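Local coordinates for protein Udp-n-acetylglucosamine pyrophosphorylase (Trypanosoma brucei, PDB 4BQH) that probably catalyses the transfer of a uridylyl group from UTP to N-acetyl-alpha-D-glucosamine 1-phosphate, giving UDP-N-acetylglucosamine and diphosphate, at residues S81-S86 with R424-D429; K99-V104 with I294-E299; V305-P310 with I357-C362. All blocks are in the same frame, centred on the assembly; numbering follows the deposited sequence.

Contact 1: residues S81-S86 with R424-D429; sequences SFFDIS and RIMQVD
Phe83 and Asp84 pair with Met426 and Gln427 through two consecutive parallel beta bridges, where strand 83-84 joins the margin of the mixed sheet beside strand 423-427. Gln427 supplies both sound backbone bonds: its N donates to Phe83 O (2.8 Å), and its O accepts from Ile85 N (2.8 Å). The bond from Phe83 N to Ile425 O is weak. After Ile85 the direct backbone bonds end although the chains stay close, and a water links Ile85 O to Asp429 N.

On one face the Phe82 ring meets Ile425 CG2 and, through CE1, Gln427 CB (3.6 Å), both obliquely; with CG between its N and carbonyl carbon (chi1 49°), the ring runs along the pair toward Gln427. Asp84 shares this face. Its OD1 closes an Asx turn with Ser86 N (3.0 Å) and takes Ser86 OG (2.6 Å) on its syn lone pair, so a small hydroxyl residue suits position 86. A second water joins Asp84 OD2 to Gln427 NE2, while Gln427 OE1 bonds to Thr308. On the other face Phe83 CD2 lies 3.9 Å from Met426 CG, and Ile85 CG2 sits over the rim of the ring; the Met426 sulfur makes an oblique Met-aromatic contact with this ring, so two large apolar groups fill the buried face.

Strand 304-309 flanks 423-427 on its far edge, while helices 95-110 and 291-300 pack on Phe83, and Arg91 salt-bridges Asp429.

Contact 2: residues K99-V104 with I294-E299; sequences KNLEAV and IGYAIE
Leu101 and Val104, one turn apart on helix 95-110, straddle Gly295 of helix 291-300 in a near-perpendicular helix-helix crossing within the GT-A-type domain. The axes of the two short segments cross at 88° and come within 7.4 Å, a close distance made possible by a glycine that presents bare backbone at the crossing point.

Val104 can be followed outward. Its CB rests 4.0 Å from Gly295 CA, directly over the glycine. From there the branch divides: CG1, trans to the backbone N (chi1 174°), touches both Ile298 CG2 and Glu299 OE2 at 3.8 Å, whereas CG2 meets the Glu299 carboxylate, 3.5 Å from OE2. A beta-branched residue suits the place because the fork lets one side chain reach both neighbours. Glu299 bends at chi2, laying its aliphatic part against Leu101 and its carboxylate beside Val104, as befits a long polar side chain at the exposed border.

Leu101 works on the other side of the glycine. Its CD2 comes 3.6 Å from Gly295 O and also touches Glu299 CG, while Leu101 CD1 lies 4.4 Å from Tyr296 CB; the Tyr296 ring meets Phe83 farther on. Elsewhere on the helix, Ala297 packs on Val305 and Leu361. No conventional hydrogen bond joins 99-104 to 294-299; the polar link is a CA-H...O contact, Gly295 CA to Leu101 O at 3.4 Å, with an angle of 162° at the hydrogen.

Contact 3: residues V305-P310 with I357-C362; sequences VVKTCP and ISSNLC
Lys307 NZ, at the end of a side chain that runs past Ser359, is gripped by salt bridges to Glu433 and Asp290 and by a water at 2.7 Å. That water also hydrogen-bonds Ser359 OG, tying the lysine tip back to the opposite strand; lower down, Lys307 CD lies 3.7 Å from Ser359 OG. The extended lysine suits a buried root with distant acidic partners, and the small serine leaves its stem room to pass.

Beneath them the backbones form an antiparallel ladder. Val305 and Leu361 make a hydrogen-bonded pair, N to O in both directions (2.9 Å for Val305 N to Leu361 O, 2.8 Å for Leu361 N to Val305 O). Lys307 N donates to Ser359 O at 2.9 Å, nearly straight at 175°. The chain turns a corner at Ser358, interrupting the ladder; another water bridges Lys307 O to Ser359 N there, and strand 304-309 goes on to pair with 355-357. Before the corner, Ile357 places CG2 3.7 Å from Cys309 SG, apolar against soft sulfur. Val305 and Leu361 face helix 291-300, so branched aliphatics fit.

This is an antiparallel strand pair within the central mixed sheet, layered against helices, of a GT-A-type nucleotidyltransferase fold.

In the fold
The three contacts share elements of one layered assembly. Strands 423-427 and 304-309 are neighbours in the sheet, so contacts 1 and 3 have centres 9 Å apart and join directly, Met426 N lying 2.8 Å from Val306 O. Helix 291-300 of contact 2 connects to both: Tyr296 OH is 3.1 Å from Ile425 O, a probable hydrogen bond, and Ala297 CB is 3.6 Å from Leu361 CD2. Along the chain, contacts 2 and 3 both fall inside the long loop closed by contact 1. The bound inhibitor, an allosteric one, lies away from contact 3: the side chain of Asn360 is about 13 Å from it.

Contact 1: residues S81-S86 with R424-D429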
ATOM      1  N   SER A  81       3.791 -20.998  13.345  1.00 23.35           N
ATOM      2  CA  SER A  81       2.489 -21.200  12.646  1.00 20.53           C
ATOM      3  C   SER A  81       2.307 -20.491  11.286  1.00 21.35           C
ATOM      4  O   SER A  81       1.348 -20.757  10.565  1.00 21.89           O
ATOM      5  CB  SER A  81       1.324 -20.832  13.567  1.00 21.75           C
ATOM      6  OG  SER A  81       1.219 -19.414  13.735  1.00 21.81           O
ATOM      7  N   PHE A  82       3.226 -19.593  10.939  1.00 17.74           N
ATOM      8  CA  PHE A  82       3.073 -18.746   9.755  1.00 15.80           C
ATOM      9  C   PHE A  82       4.282 -18.941   8.850  1.00 14.39           C
ATOM     10  O   PHE A  82       5.329 -19.391   9.311  1.00 14.03           O
ATOM     11  CB  PHE A  82       2.938 -17.279  10.178  1.00 15.11           C
ATOM     12  CG  PHE A  82       3.988 -16.824  11.158  1.00 14.78           C
ATOM     13  CD1 PHE A  82       5.205 -16.291  10.714  1.00 14.95           C
ATOM     14  CD2 PHE A  82       3.762 -16.916  12.533  1.00 15.07           C
ATOM     15  CE1 PHE A  82       6.172 -15.855  11.631  1.00 15.07           C
ATOM     16  CE2 PHE A  82       4.718 -16.495  13.445  1.00 15.30           C
ATOM     17  CZ  PHE A  82       5.917 -15.961  12.999  1.00 16.03           C
ATOM     18  N   PHE A  83       4.148 -18.580   7.576  1.00 13.25           N
ATOM     19  CA  PHE A  83       5.235 -18.714   6.610  1.00 12.06           C
ATOM     20  C   PHE A  83       6.264 -17.627   6.940  1.00 12.54           C
ATOM     21  O   PHE A  83       5.937 -16.424   6.903  1.00 11.98           O
ATOM     22  CB  PHE A  83       4.637 -18.513   5.213  1.00 12.40           C
ATOM     23  CG  PHE A  83       5.570 -18.801   4.057  1.00 12.14           C
ATOM     24  CD1 PHE A  83       6.558 -19.787   4.133  1.00 12.87           C
ATOM     25  CD2 PHE A  83       5.411 -18.096   2.873  1.00 12.73           C
ATOM     26  CE1 PHE A  83       7.387 -20.045   3.035  1.00 12.36           C
ATOM     27  CE2 PHE A  83       6.224 -18.346   1.775  1.00 13.33           C
ATOM     28  CZ  PHE A  83       7.216 -19.318   1.863  1.00 12.26           C
ATOM     29  N   ASP A  84       7.476 -18.053   7.291  1.00 11.25           N
ATOM     30  CA  ASP A  84       8.513 -17.131   7.720  1.00 12.26           C
ATOM     31  C   ASP A  84       9.706 -17.197   6.759  1.00 11.92           C
ATOM     32  O   ASP A  84      10.453 -18.157   6.747  1.00 12.76           O
ATOM     33  CB  ASP A  84       8.912 -17.422   9.168  1.00 12.71           C
ATOM     34  CG  ASP A  84       9.794 -16.332   9.784  1.00 12.70           C
ATOM     35  OD1 ASP A  84      10.450 -15.582   9.042  1.00 12.74           O
ATOM     36  OD2 ASP A  84       9.795 -16.221  11.029  1.00 14.05           O
ATOM     37  N   ILE A  85       9.862 -16.155   5.956  1.00 11.78           N
ATOM     38  CA  ILE A  85      10.992 -16.057   5.042  1.00 12.24           C
ATOM     39  C   ILE A  85      11.864 -14.829   5.372  1.00 12.07           C
ATOM     40  O   ILE A  85      12.459 -14.220   4.497  1.00 12.92           O
ATOM     41  CB  ILE A  85      10.508 -16.114   3.578  1.00 13.02           C
ATOM     42  CG1 ILE A  85       9.460 -15.035   3.296  1.00 13.45           C
ATOM     43  CG2 ILE A  85       9.913 -17.485   3.291  1.00 12.92           C
ATOM     44  CD1 ILE A  85       9.005 -14.958   1.850  1.00 14.81           C
ATOM     45  N   SER A  86      11.987 -14.540   6.666  1.00 11.77           N
ATOM     46  CA  SER A  86      12.491 -13.244   7.138  1.00 12.74           C
ATOM     47  C   SER A  86      14.016 -13.141   7.225  1.00 14.11           C
ATOM     48  O   SER A  86      14.531 -12.097   7.598  1.00 14.48           O
ATOM     49  CB  SER A  86      11.834 -12.838   8.471  1.00 12.94           C
ATOM     50  OG  SER A  86      12.198 -13.738   9.513  1.00 13.66           O
ATOM     51  N   ARG A 424      -3.843 -15.413   6.532  1.00  9.01           N
ATOM     52  CA  ARG A 424      -2.461 -15.880   6.658  1.00  8.91           C
ATOM     53  C   ARG A 424      -1.489 -14.718   6.860  1.00  8.86           C
ATOM     54  O   ARG A 424      -1.719 -13.589   6.400  1.00  8.63           O
ATOM     55  CB  ARG A 424      -2.041 -16.671   5.419  1.00  8.99           C
ATOM     56  CG  ARG A 424      -2.852 -17.950   5.142  1.00  9.55           C
ATOM     57  CD  ARG A 424      -2.456 -19.003   6.163  1.00 10.40           C
ATOM     58  NE  ARG A 424      -3.176 -20.274   5.966  1.00 10.72           N
ATOM     59  CZ  ARG A 424      -4.313 -20.610   6.562  1.00 12.01           C
ATOM     60  NH1 ARG A 424      -4.933 -19.767   7.397  1.00 11.60           N
ATOM     61  NH2 ARG A 424      -4.852 -21.808   6.302  1.00 12.43           N
ATOM     62  N   ILE A 425      -0.406 -15.023   7.560  1.00  9.01           N
ATOM     63  CA  ILE A 425       0.704 -14.087   7.774  1.00  8.95           C
ATOM     64  C   ILE A 425       1.905 -14.595   6.990  1.00  9.40           C
ATOM     65  O   ILE A 425       2.212 -15.808   7.020  1.00  9.25           O
ATOM     66  CB  ILE A 425       1.093 -14.065   9.259  1.00  9.37           C
ATOM     67  CG1 ILE A 425       0.004 -13.323  10.058  1.00  9.82           C
ATOM     68  CG2 ILE A 425       2.478 -13.409   9.445  1.00  9.52           C
ATOM     69  CD1 ILE A 425       0.097 -13.495  11.570  1.00 10.21           C
ATOM     70  N   MET A 426       2.598 -13.678   6.311  1.00  9.52           N
ATOM     71  CA  MET A 426       3.887 -13.986   5.682  1.00 10.48           C
ATOM     72  C   MET A 426       4.928 -13.045   6.313  1.00 10.12           C
ATOM     73  O   MET A 426       4.876 -11.844   6.111  1.00  9.95           O
ATOM     74  CB  MET A 426       3.816 -13.821   4.155  1.00 11.91           C
ATOM     75  CG  MET A 426       5.089 -14.269   3.433  1.00 14.46           C
ATOM     76  SD  MET A 426       4.801 -14.349   1.641  1.00 20.88           S
ATOM     77  CE  MET A 426       4.873 -12.674   1.216  1.00 17.80           C
ATOM     78  N   GLN A 427       5.812 -13.611   7.128  1.00 10.13           N
ATOM     79  CA  GLN A 427       6.832 -12.824   7.827  1.00 10.13           C
ATOM     80  C   GLN A 427       8.022 -12.685   6.870  1.00  9.96           C
ATOM     81  O   GLN A 427       8.592 -13.682   6.466  1.00 10.13           O
ATOM     82  CB  GLN A 427       7.244 -13.511   9.133  1.00 10.70           C
ATOM     83  CG  GLN A 427       8.301 -12.747   9.951  1.00 11.52           C
ATOM     84  CD  GLN A 427       7.712 -11.936  11.103  1.00 12.43           C
ATOM     85  OE1 GLN A 427       6.785 -11.139  10.916  1.00 13.21           O
ATOM     86  NE2 GLN A 427       8.262 -12.134  12.303  1.00 12.24           N
ATOM     87  N   VAL A 428       8.369 -11.447   6.528  1.00  9.75           N
ATOM     88  CA  VAL A 428       9.378 -11.159   5.505  1.00  9.97           C
ATOM     89  C   VAL A 428      10.550 -10.366   6.102  1.00 10.10           C
ATOM     90  O   VAL A 428      10.473  -9.863   7.217  1.00  9.38           O
ATOM     91  CB  VAL A 428       8.793 -10.406   4.272  1.00 10.44           C
ATOM     92  CG1 VAL A 428       7.724 -11.239   3.579  1.00 10.58           C
ATOM     93  CG2 VAL A 428       8.240  -9.021   4.653  1.00 10.76           C
ATOM     94  N   ASP A 429      11.611 -10.268   5.307  1.00 11.08           N
ATOM     95  CA  ASP A 429      12.843  -9.598   5.643  1.00 12.53           C
ATOM     96  C   ASP A 429      12.672  -8.080   5.466  1.00 11.76           C
ATOM     97  O   ASP A 429      12.576  -7.601   4.340  1.00 11.33           O
ATOM     98  CB  ASP A 429      13.903 -10.160   4.669  1.00 14.77           C
ATOM     99  CG  ASP A 429      15.319  -9.933   5.123  1.00 17.57           C
ATOM    100  OD1 ASP A 429      15.618  -8.815   5.611  1.00 18.51           O
ATOM    101  OD2 ASP A 429      16.142 -10.892   4.939  1.00 19.55           O
TER
HETATM  102  O   HOH W   1      10.356 -14.150  12.819  1.00 14.81           O
HETATM  103  O   HOH W   2      11.653 -11.910   2.818  1.00 16.41           O

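Contact 2: residues K99-V104 with I294-E299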
ATOM      1  N   LYS A  99      10.317 -21.327  -4.508  1.00 13.80           N
ATOM      2  CA  LYS A  99      10.324 -21.408  -5.961  1.00 14.97           C
ATOM      3  C   LYS A  99       8.985 -21.921  -6.501  1.00 14.21           C
ATOM      4  O   LYS A  99       8.479 -21.433  -7.539  1.00 14.17           O
ATOM      5  CB  LYS A  99      11.455 -22.343  -6.429  1.00 17.67           C
ATOM      6  CG  LYS A  99      11.676 -22.364  -7.941  1.00 21.77           C
ATOM      7  CD  LYS A  99      12.991 -23.062  -8.311  1.00 26.52           C
ATOM      8  CE  LYS A  99      14.205 -22.230  -7.862  1.00 29.00           C
ATOM      9  NZ  LYS A  99      15.471 -22.707  -8.490  1.00 31.88           N
ATOM     10  N   ASN A 100       8.400 -22.892  -5.809  1.00 12.89           N
ATOM     11  CA  ASN A 100       7.128 -23.424  -6.266  1.00 12.76           C
ATOM     12  C   ASN A 100       5.975 -22.411  -6.108  1.00 12.21           C
ATOM     13  O   ASN A 100       5.108 -22.319  -6.983  1.00 12.06           O
ATOM     14  CB  ASN A 100       6.810 -24.728  -5.563  1.00 13.81           C
ATOM     15  CG  ASN A 100       7.694 -25.873  -6.032  1.00 14.98           C
ATOM     16  OD1 ASN A 100       7.880 -26.858  -5.313  1.00 17.56           O
ATOM     17  ND2 ASN A 100       8.230 -25.753  -7.240  1.00 15.64           N
ATOM     18  N   LEU A 101       5.987 -21.662  -5.010  1.00 11.00           N
ATOM     19  CA  LEU A 101       4.970 -20.625  -4.791  1.00 10.72           C
ATOM     20  C   LEU A 101       5.127 -19.517  -5.835  1.00 10.64           C
ATOM     21  O   LEU A 101       4.145 -18.970  -6.337  1.00 10.41           O
ATOM     22  CB  LEU A 101       5.094 -20.041  -3.373  1.00 10.63           C
ATOM     23  CG  LEU A 101       4.627 -20.969  -2.233  1.00 10.42           C
ATOM     24  CD1 LEU A 101       4.984 -20.341  -0.890  1.00 10.87           C
ATOM     25  CD2 LEU A 101       3.123 -21.247  -2.273  1.00 10.47           C
ATOM     26  N   GLU A 102       6.376 -19.172  -6.124  1.00 11.02           N
ATOM     27  CA  GLU A 102       6.681 -18.145  -7.110  1.00 12.21           C
ATOM     28  C   GLU A 102       6.092 -18.493  -8.492  1.00 11.87           C
ATOM     29  O   GLU A 102       5.505 -17.639  -9.162  1.00 11.31           O
ATOM     30  CB  GLU A 102       8.199 -17.933  -7.185  1.00 13.95           C
ATOM     31  CG  GLU A 102       8.619 -16.967  -8.275  1.00 16.29           C
ATOM     32  CD  GLU A 102      10.128 -16.850  -8.394  1.00 20.14           C
ATOM     33  OE1 GLU A 102      10.771 -17.781  -8.941  1.00 24.01           O
ATOM     34  OE2 GLU A 102      10.670 -15.837  -7.940  1.00 22.47           O
ATOM     35  N   ALA A 103       6.253 -19.751  -8.906  1.00 12.12           N
ATOM     36  CA  ALA A 103       5.680 -20.215 -10.182  1.00 11.76           C
ATOM     37  C   ALA A 103       4.145 -20.079 -10.210  1.00 11.89           C
ATOM     38  O   ALA A 103       3.559 -19.643 -11.230  1.00 11.58           O
ATOM     39  CB  ALA A 103       6.082 -21.651 -10.445  1.00 13.15           C
ATOM     40  N   VAL A 104       3.496 -20.415  -9.094  1.00 10.79           N
ATOM     41  CA  VAL A 104       2.039 -20.249  -8.973  1.00 10.91           C
ATOM     42  C   VAL A 104       1.648 -18.771  -9.134  1.00 10.50           C
ATOM     43  O   VAL A 104       0.683 -18.442  -9.819  1.00 10.20           O
ATOM     44  CB  VAL A 104       1.503 -20.799  -7.628  1.00 10.98           C
ATOM     45  CG1 VAL A 104       0.014 -20.498  -7.452  1.00 11.44           C
ATOM     46  CG2 VAL A 104       1.736 -22.305  -7.547  1.00 11.03           C
ATOM     47  N   ILE A 294       1.556 -13.817  -3.841  1.00  7.96           N
ATOM     48  CA  ILE A 294       0.391 -14.286  -4.616  1.00  8.29           C
ATOM     49  C   ILE A 294       0.240 -15.812  -4.587  1.00  8.08           C
ATOM     50  O   ILE A 294      -0.866 -16.326  -4.369  1.00  7.62           O
ATOM     51  CB  ILE A 294       0.461 -13.760  -6.061  1.00  8.77           C
ATOM     52  CG1 ILE A 294       0.369 -12.215  -6.056  1.00  9.04           C
ATOM     53  CG2 ILE A 294      -0.635 -14.382  -6.945  1.00  8.63           C
ATOM     54  CD1 ILE A 294       0.896 -11.607  -7.368  1.00  9.48           C
ATOM     55  N   GLY A 295       1.338 -16.514  -4.813  1.00  8.02           N
ATOM     56  CA  GLY A 295       1.330 -17.988  -4.801  1.00  8.49           C
ATOM     57  C   GLY A 295       0.935 -18.533  -3.434  1.00  8.35           C
ATOM     58  O   GLY A 295       0.139 -19.480  -3.326  1.00  8.31           O
ATOM     59  N   TYR A 296       1.451 -17.901  -2.382  1.00  8.42           N
ATOM     60  CA  TYR A 296       1.079 -18.276  -1.013  1.00  8.64           C
ATOM     61  C   TYR A 296      -0.423 -18.094  -0.787  1.00  8.69           C
ATOM     62  O   TYR A 296      -1.088 -18.976  -0.221  1.00  8.61           O
ATOM     63  CB  TYR A 296       1.874 -17.415  -0.022  1.00  9.36           C
ATOM     64  CG  TYR A 296       1.681 -17.733   1.443  1.00  9.75           C
ATOM     65  CD1 TYR A 296       1.869 -19.032   1.960  1.00  9.87           C
ATOM     66  CD2 TYR A 296       1.392 -16.704   2.333  1.00 10.23           C
ATOM     67  CE1 TYR A 296       1.716 -19.278   3.336  1.00 10.84           C
ATOM     68  CE2 TYR A 296       1.227 -16.937   3.696  1.00 10.79           C
ATOM     69  CZ  TYR A 296       1.385 -18.209   4.188  1.00 11.09           C
ATOM     70  OH  TYR A 296       1.228 -18.351   5.549  1.00 11.83           O
ATOM     71  N   ALA A 297      -0.984 -16.968  -1.214  1.00  8.26           N
ATOM     72  CA  ALA A 297      -2.422 -16.767  -1.034  1.00  8.69           C
ATOM     73  C   ALA A 297      -3.217 -17.858  -1.750  1.00  8.88           C
ATOM     74  O   ALA A 297      -4.167 -18.397  -1.201  1.00  9.18           O
ATOM     75  CB  ALA A 297      -2.844 -15.394  -1.542  1.00  8.70           C
ATOM     76  N   ILE A 298      -2.792 -18.181  -2.968  1.00  8.91           N
ATOM     77  CA  ILE A 298      -3.517 -19.155  -3.788  1.00  9.08           C
ATOM     78  C   ILE A 298      -3.449 -20.554  -3.164  1.00  9.39           C
ATOM     79  O   ILE A 298      -4.491 -21.229  -3.013  1.00  9.45           O
ATOM     80  CB  ILE A 298      -3.001 -19.153  -5.227  1.00  9.15           C
ATOM     81  CG1 ILE A 298      -3.456 -17.852  -5.915  1.00  9.39           C
ATOM     82  CG2 ILE A 298      -3.549 -20.367  -6.001  1.00  9.36           C
ATOM     83  CD1 ILE A 298      -2.784 -17.551  -7.239  1.00 10.13           C
ATOM     84  N   GLU A 299      -2.241 -20.976  -2.796  1.00 10.01           N
ATOM     85  CA  GLU A 299      -2.038 -22.336  -2.268  1.00 10.87           C
ATOM     86  C   GLU A 299      -2.660 -22.505  -0.893  1.00 11.34           C
ATOM     87  O   GLU A 299      -3.135 -23.615  -0.557  1.00 12.54           O
ATOM     88  CB  GLU A 299      -0.541 -22.717  -2.309  1.00 11.64           C
ATOM     89  CG  GLU A 299      -0.003 -22.852  -3.747  1.00 13.28           C
ATOM     90  CD  GLU A 299      -0.667 -23.975  -4.567  1.00 14.31           C
ATOM     91  OE1 GLU A 299      -1.020 -25.027  -4.013  1.00 15.49           O
ATOM     92  OE2 GLU A 299      -0.863 -23.790  -5.778  1.00 16.53           O
TER

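Contact 3: residues V305-P310 with I357-C362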
ATOM      1  N   VAL A 305      -3.905 -12.159   3.042  1.00  7.35           N
ATOM      2  CA  VAL A 305      -2.549 -12.439   3.507  1.00  7.65           C
ATOM      3  C   VAL A 305      -1.920 -11.105   3.866  1.00  7.74           C
ATOM      4  O   VAL A 305      -2.034 -10.146   3.091  1.00  8.47           O
ATOM      5  CB  VAL A 305      -1.672 -13.126   2.434  1.00  7.57           C
ATOM      6  CG1 VAL A 305      -0.346 -13.530   3.043  1.00  7.42           C
ATOM      7  CG2 VAL A 305      -2.368 -14.376   1.891  1.00  7.40           C
ATOM      8  N   VAL A 306      -1.309 -11.032   5.055  1.00  7.79           N
ATOM      9  CA  VAL A 306      -0.575  -9.828   5.442  1.00  8.31           C
ATOM     10  C   VAL A 306       0.917 -10.112   5.468  1.00  8.18           C
ATOM     11  O   VAL A 306       1.377 -11.221   5.875  1.00  8.23           O
ATOM     12  CB  VAL A 306      -1.023  -9.259   6.812  1.00  8.14           C
ATOM     13  CG1 VAL A 306      -2.522  -8.919   6.759  1.00  8.63           C
ATOM     14  CG2 VAL A 306      -0.739 -10.254   7.935  1.00  8.65           C
ATOM     15  N   LYS A 307       1.686  -9.122   5.023  1.00  8.42           N
ATOM     16  CA  LYS A 307       3.129  -9.195   5.250  1.00  9.16           C
ATOM     17  C   LYS A 307       3.491  -8.498   6.545  1.00  9.52           C
ATOM     18  O   LYS A 307       2.976  -7.424   6.852  1.00  9.85           O
ATOM     19  CB  LYS A 307       3.908  -8.526   4.117  1.00  9.79           C
ATOM     20  CG  LYS A 307       4.123  -9.453   2.942  1.00 10.73           C
ATOM     21  CD  LYS A 307       5.001  -8.727   1.923  1.00 10.82           C
ATOM     22  CE  LYS A 307       5.294  -9.641   0.749  1.00 11.80           C
ATOM     23  NZ  LYS A 307       5.907  -8.869  -0.381  1.00 11.69           N
ATOM     24  N   THR A 308       4.408  -9.099   7.283  1.00  8.98           N
ATOM     25  CA  THR A 308       4.822  -8.576   8.592  1.00  9.65           C
ATOM     26  C   THR A 308       6.326  -8.733   8.699  1.00  9.88           C
ATOM     27  O   THR A 308       6.916  -9.513   7.950  1.00  9.45           O
ATOM     28  CB  THR A 308       4.161  -9.358   9.737  1.00  9.84           C
ATOM     29  OG1 THR A 308       4.462 -10.758   9.604  1.00 10.96           O
ATOM     30  CG2 THR A 308       2.636  -9.181   9.668  1.00  9.60           C
ATOM     31  N   CYS A 309       6.938  -8.003   9.625  1.00 10.72           N
ATOM     32  CA  CYS A 309       8.381  -8.103   9.871  1.00 11.02           C
ATOM     33  C   CYS A 309       8.626  -8.266  11.381  1.00 10.86           C
ATOM     34  O   CYS A 309       7.849  -7.747  12.183  1.00 10.01           O
ATOM     35  CB  CYS A 309       9.069  -6.803   9.403  1.00 12.55           C
ATOM     36  SG  CYS A 309       8.980  -6.602   7.607  1.00 15.94           S
ATOM     37  N   PRO A 310       9.723  -8.939  11.774  1.00 10.88           N
ATOM     38  CA  PRO A 310      10.094  -8.901  13.189  1.00 11.20           C
ATOM     39  C   PRO A 310      10.272  -7.443  13.674  1.00 11.58           C
ATOM     40  O   PRO A 310      10.714  -6.579  12.903  1.00 11.61           O
ATOM     41  CB  PRO A 310      11.451  -9.632  13.240  1.00 11.46           C
ATOM     42  CG  PRO A 310      11.611 -10.318  11.918  1.00 11.77           C
ATOM     43  CD  PRO A 310      10.720  -9.634  10.932  1.00 11.32           C
ATOM     44  N   ILE A 357       3.490  -3.905   8.390  1.00 11.85           N
ATOM     45  CA  ILE A 357       4.140  -3.007   7.417  1.00 12.17           C
ATOM     46  C   ILE A 357       3.154  -2.518   6.324  1.00 12.25           C
ATOM     47  O   ILE A 357       3.562  -1.985   5.283  1.00 12.58           O
ATOM     48  CB  ILE A 357       5.435  -3.610   6.815  1.00 12.76           C
ATOM     49  CG1 ILE A 357       5.150  -4.895   6.023  1.00 13.01           C
ATOM     50  CG2 ILE A 357       6.461  -3.877   7.927  1.00 13.02           C
ATOM     51  CD1 ILE A 357       6.195  -5.187   4.960  1.00 13.95           C
ATOM     52  N   SER A 358       1.861  -2.670   6.589  1.00 11.77           N
ATOM     53  CA  SER A 358       0.789  -2.193   5.702  1.00 12.14           C
ATOM     54  C   SER A 358       0.981  -2.697   4.275  1.00 11.43           C
ATOM     55  O   SER A 358       0.925  -1.927   3.308  1.00 11.72           O
ATOM     56  CB  SER A 358       0.652  -0.662   5.736  1.00 14.46           C
ATOM     57  OG  SER A 358       0.563  -0.259   7.081  1.00 16.79           O
ATOM     58  N   SER A 359       1.202  -3.998   4.152  1.00 10.41           N
ATOM     59  CA  SER A 359       1.327  -4.626   2.857  1.00 10.67           C
ATOM     60  C   SER A 359       0.412  -5.858   2.878  1.00 10.77           C
ATOM     61  O   SER A 359       0.664  -6.798   3.635  1.00 10.23           O
ATOM     62  CB  SER A 359       2.772  -5.042   2.629  1.00 11.17           C
ATOM     63  OG  SER A 359       2.886  -5.699   1.381  1.00 12.56           O
ATOM     64  N   ASN A 360      -0.648  -5.830   2.072  1.00 10.81           N
ATOM     65  CA  ASN A 360      -1.709  -6.841   2.139  1.00 10.76           C
ATOM     66  C   ASN A 360      -2.047  -7.399   0.774  1.00 10.58           C
ATOM     67  O   ASN A 360      -1.891  -6.724  -0.248  1.00 10.08           O
ATOM     68  CB  ASN A 360      -3.033  -6.291   2.705  1.00 12.52           C
ATOM     69  CG  ASN A 360      -2.895  -5.569   4.035  1.00 13.73           C
ATOM     70  OD1 ASN A 360      -2.070  -5.898   4.904  1.00 14.67           O
ATOM     71  ND2 ASN A 360      -3.771  -4.624   4.230  1.00 14.56           N
ATOM     72  N   LEU A 361      -2.527  -8.636   0.765  1.00  9.85           N
ATOM     73  CA  LEU A 361      -3.058  -9.211  -0.464  1.00  9.78           C
ATOM     74  C   LEU A 361      -4.441  -9.740  -0.133  1.00 10.08           C
ATOM     75  O   LEU A 361      -4.588 -10.581   0.749  1.00 10.04           O
ATOM     76  CB  LEU A 361      -2.126 -10.324  -0.954  1.00 10.62           C
ATOM     77  CG  LEU A 361      -2.510 -10.955  -2.286  1.00 11.47           C
ATOM     78  CD1 LEU A 361      -2.292  -9.988  -3.435  1.00 11.46           C
ATOM     79  CD2 LEU A 361      -1.639 -12.160  -2.526  1.00 12.74           C
ATOM     80  N   CYS A 362      -5.468  -9.240  -0.814  1.00  9.60           N
ATOM     81  CA  CYS A 362      -6.827  -9.622  -0.484  1.00  9.58           C
ATOM     82  C   CYS A 362      -7.525 -10.201  -1.700  1.00  9.32           C
ATOM     83  O   CYS A 362      -7.326  -9.708  -2.809  1.00  9.32           O
ATOM     84  CB  CYS A 362      -7.617  -8.401  -0.033  1.00 10.43           C
ATOM     85  SG  CYS A 362      -6.936  -7.646   1.460  1.00 12.98           S
TER
HETATM   86  O   HOH W   3       0.790  -5.796   6.580  1.00 15.62           O
HETATM   87  O   HOH W   4       4.720  -6.450  -0.896  1.00 20.98           O